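Local coordinates for protein cytokinin riboside 5'-monophosphate phosphoribohydrolase (PDB 5ZI9) that belongs to the LOG family of Rossmann-like proteins, with a parallel beta sheet flanked by helices, and assembles from six chains, at residues 158-163 / 183-188. Sequence-based numbering, arbitrary orientation.
Sequences VRKMMF and LFEALT
Lys160 and Glu185 alone join these two helical segments, reaching toward each other across a separation of 9.2 Å between Lys160 CA and Glu185 CA. The buried surface, 106 Å² summed over both sides, fits a single-pair contact. Glu185 holds CG anti to its backbone N (chi1 -166°), and its extended chain carries the carboxylate to the lysine. There the two side chains cross at a slant, and the two oxygens meet different parts of the lysine: OE1 of Glu185 lies 3.5 Å from CG of Lys160, whereas OE2 of Glu185 is modelled 2.9 Å from NZ of Lys160 as a salt bridge, though OE2 sits too close to a lysine carbon, so its exact place is uncertain. The principal partner of the ammonium is Asp181, on the preceding turn of helix 177-191, and Glu182 also forms a salt bridge with it, so that the lysine is gathered among several carboxylates.

Away from this close pair the interface is loose: Phe163, although its CB points toward the other helix, stays 6.0 Å away, measured from its CB to OE1 of Glu185. The hydrophobic side chains pack on other parts of the chain, Met161 and Met162 on helix 50-67 and Leu183 and Ala186 on strand 200-203. The looser side does not imply solvent, because both touching residues are buried, and a second subunit packs its Glu185 on Lys160 and its Asp181 on Glu185. Glu182 closes the PGGxGTxxE signature of LOG proteins, which here runs into helix 177-191 of a Rossmann-like fold, so the charged cluster lies beside that family motif, close to the subunit interface.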
loop_
_atom_site.group_PDB
_atom_site.type_symbol
_atom_site.label_atom_id
_atom_site.label_comp_id
_atom_site.label_asym_id
_atom_site.label_seq_id
_atom_site.Cartn_x
_atom_site.Cartn_y
_atom_site.Cartn_z
ATOM N N VAL B 158 6.267 -0.745 16.571
ATOM C CA VAL B 158 4.962 -0.180 16.325
ATOM C C VAL B 158 4.400 0.285 17.656
ATOM O O VAL B 158 3.968 1.416 17.773
ATOM C CB VAL B 158 4.020 -1.180 15.647
ATOM C CG1 VAL B 158 2.665 -0.548 15.448
ATOM C CG2 VAL B 158 4.592 -1.571 14.285
ATOM N N ARG B 159 4.441 -0.570 18.667
ATOM C CA ARG B 159 3.905 -0.171 19.962
ATOM C C ARG B 159 4.580 1.067 20.536
ATOM O O ARG B 159 3.910 1.914 21.106
ATOM C CB ARG B 159 3.963 -1.285 20.985
ATOM C CG ARG B 159 3.204 -0.923 22.255
ATOM C CD ARG B 159 3.193 -2.042 23.263
ATOM N NE ARG B 159 4.483 -2.186 23.929
ATOM C CZ ARG B 159 4.657 -2.733 25.116
ATOM N NH1 ARG B 159 5.863 -2.788 25.614
ATOM N NH2 ARG B 159 3.642 -3.231 25.824
ATOM N N LYS B 160 5.890 1.180 20.379
ATOM C CA LYS B 160 6.647 2.358 20.893
ATOM C C LYS B 160 6.115 3.687 20.421
ATOM O O LYS B 160 6.121 4.664 21.145
ATOM C CB LYS B 160 8.096 2.282 20.427
ATOM C CG LYS B 160 8.998 1.671 21.435
ATOM C CD LYS B 160 10.369 1.556 20.818
ATOM C CE LYS B 160 11.479 1.323 21.837
ATOM N NZ LYS B 160 11.059 1.066 23.246
ATOM N N MET B 161 5.707 3.713 19.178
ATOM C CA MET B 161 5.218 4.926 18.623
ATOM C C MET B 161 3.810 5.246 19.121
ATOM O O MET B 161 3.461 6.409 19.201
ATOM C CB MET B 161 5.319 4.898 17.112
ATOM C CG MET B 161 4.045 4.712 16.340
ATOM S SD MET B 161 3.598 6.308 15.680
ATOM C CE MET B 161 3.091 5.858 14.052
ATOM N N MET B 162 3.017 4.249 19.493
ATOM C CA MET B 162 1.659 4.500 20.013
ATOM C C MET B 162 1.652 5.188 21.423
ATOM O O MET B 162 0.763 6.013 21.762
ATOM C CB MET B 162 0.886 3.192 20.087
ATOM C CG MET B 162 0.842 2.387 18.795
ATOM S SD MET B 162 -0.324 3.010 17.609
ATOM C CE MET B 162 0.280 2.261 16.098
ATOM N N PHE B 163 2.664 4.845 22.224
ATOM C CA PHE B 163 2.856 5.400 23.556
ATOM C C PHE B 163 3.080 6.881 23.487
ATOM O O PHE B 163 2.660 7.569 24.376
ATOM C CB PHE B 163 4.057 4.770 24.285
ATOM C CG PHE B 163 3.788 3.411 24.892
ATOM C CD1 PHE B 163 2.715 3.220 25.752
ATOM C CD2 PHE B 163 4.644 2.338 24.664
ATOM C CE1 PHE B 163 2.472 1.995 26.342
ATOM C CE2 PHE B 163 4.404 1.112 25.251
ATOM C CZ PHE B 163 3.321 0.939 26.092
ATOM N N LEU B 183 11.649 5.575 29.337
ATOM C CA LEU B 183 12.096 6.782 29.969
ATOM C C LEU B 183 13.080 7.523 29.094
ATOM O O LEU B 183 12.870 8.667 28.734
ATOM C CB LEU B 183 12.744 6.485 31.322
ATOM C CG LEU B 183 13.447 7.682 31.987
ATOM C CD1 LEU B 183 12.471 8.827 32.181
ATOM C CD2 LEU B 183 14.093 7.258 33.309
ATOM N N PHE B 184 14.161 6.855 28.753
ATOM C CA PHE B 184 15.205 7.506 27.977
ATOM C C PHE B 184 14.832 7.823 26.532
ATOM O O PHE B 184 15.409 8.697 25.943
ATOM C CB PHE B 184 16.514 6.771 28.129
ATOM C CG PHE B 184 17.169 7.016 29.477
ATOM C CD1 PHE B 184 17.635 8.284 29.809
ATOM C CD2 PHE B 184 17.282 6.012 30.422
ATOM C CE1 PHE B 184 18.226 8.536 31.038
ATOM C CE2 PHE B 184 17.856 6.253 31.656
ATOM C CZ PHE B 184 18.332 7.519 31.966
ATOM N N GLU B 185 13.808 7.180 26.008
ATOM C CA GLU B 185 13.268 7.480 24.697
ATOM C C GLU B 185 12.567 8.845 24.688
ATOM O O GLU B 185 12.761 9.651 23.781
ATOM C CB GLU B 185 12.256 6.394 24.381
ATOM C CG GLU B 185 11.763 6.246 22.966
ATOM C CD GLU B 185 11.048 4.901 22.817
ATOM O OE1 GLU B 185 9.789 4.874 22.635
ATOM O OE2 GLU B 185 11.764 3.879 22.976
ATOM N N ALA B 186 11.709 9.056 25.689
ATOM C CA ALA B 186 10.995 10.309 25.858
ATOM C C ALA B 186 11.951 11.457 26.130
ATOM O O ALA B 186 11.811 12.563 25.597
ATOM C CB ALA B 186 9.985 10.168 26.988
ATOM N N LEU B 187 12.946 11.173 26.946
ATOM C CA LEU B 187 13.942 12.135 27.217
ATOM C C LEU B 187 14.663 12.600 25.962
ATOM O O LEU B 187 14.792 13.808 25.782
ATOM C CB LEU B 187 14.922 11.616 28.243
ATOM C CG LEU B 187 14.424 11.723 29.690
ATOM C CD1 LEU B 187 15.367 10.986 30.601
ATOM C CD2 LEU B 187 14.368 13.177 30.141
ATOM N N THR B 188 15.079 11.695 25.074
ATOM C CA THR B 188 15.876 12.162 23.932
ATOM C C THR B 188 14.965 12.817 22.911
ATOM O O THR B 188 15.345 13.795 22.258
ATOM C CB THR B 188 16.917 11.144 23.349
ATOM O OG1 THR B 188 16.518 10.611 22.085
ATOM C CG2 THR B 188 17.191 10.079 24.317
#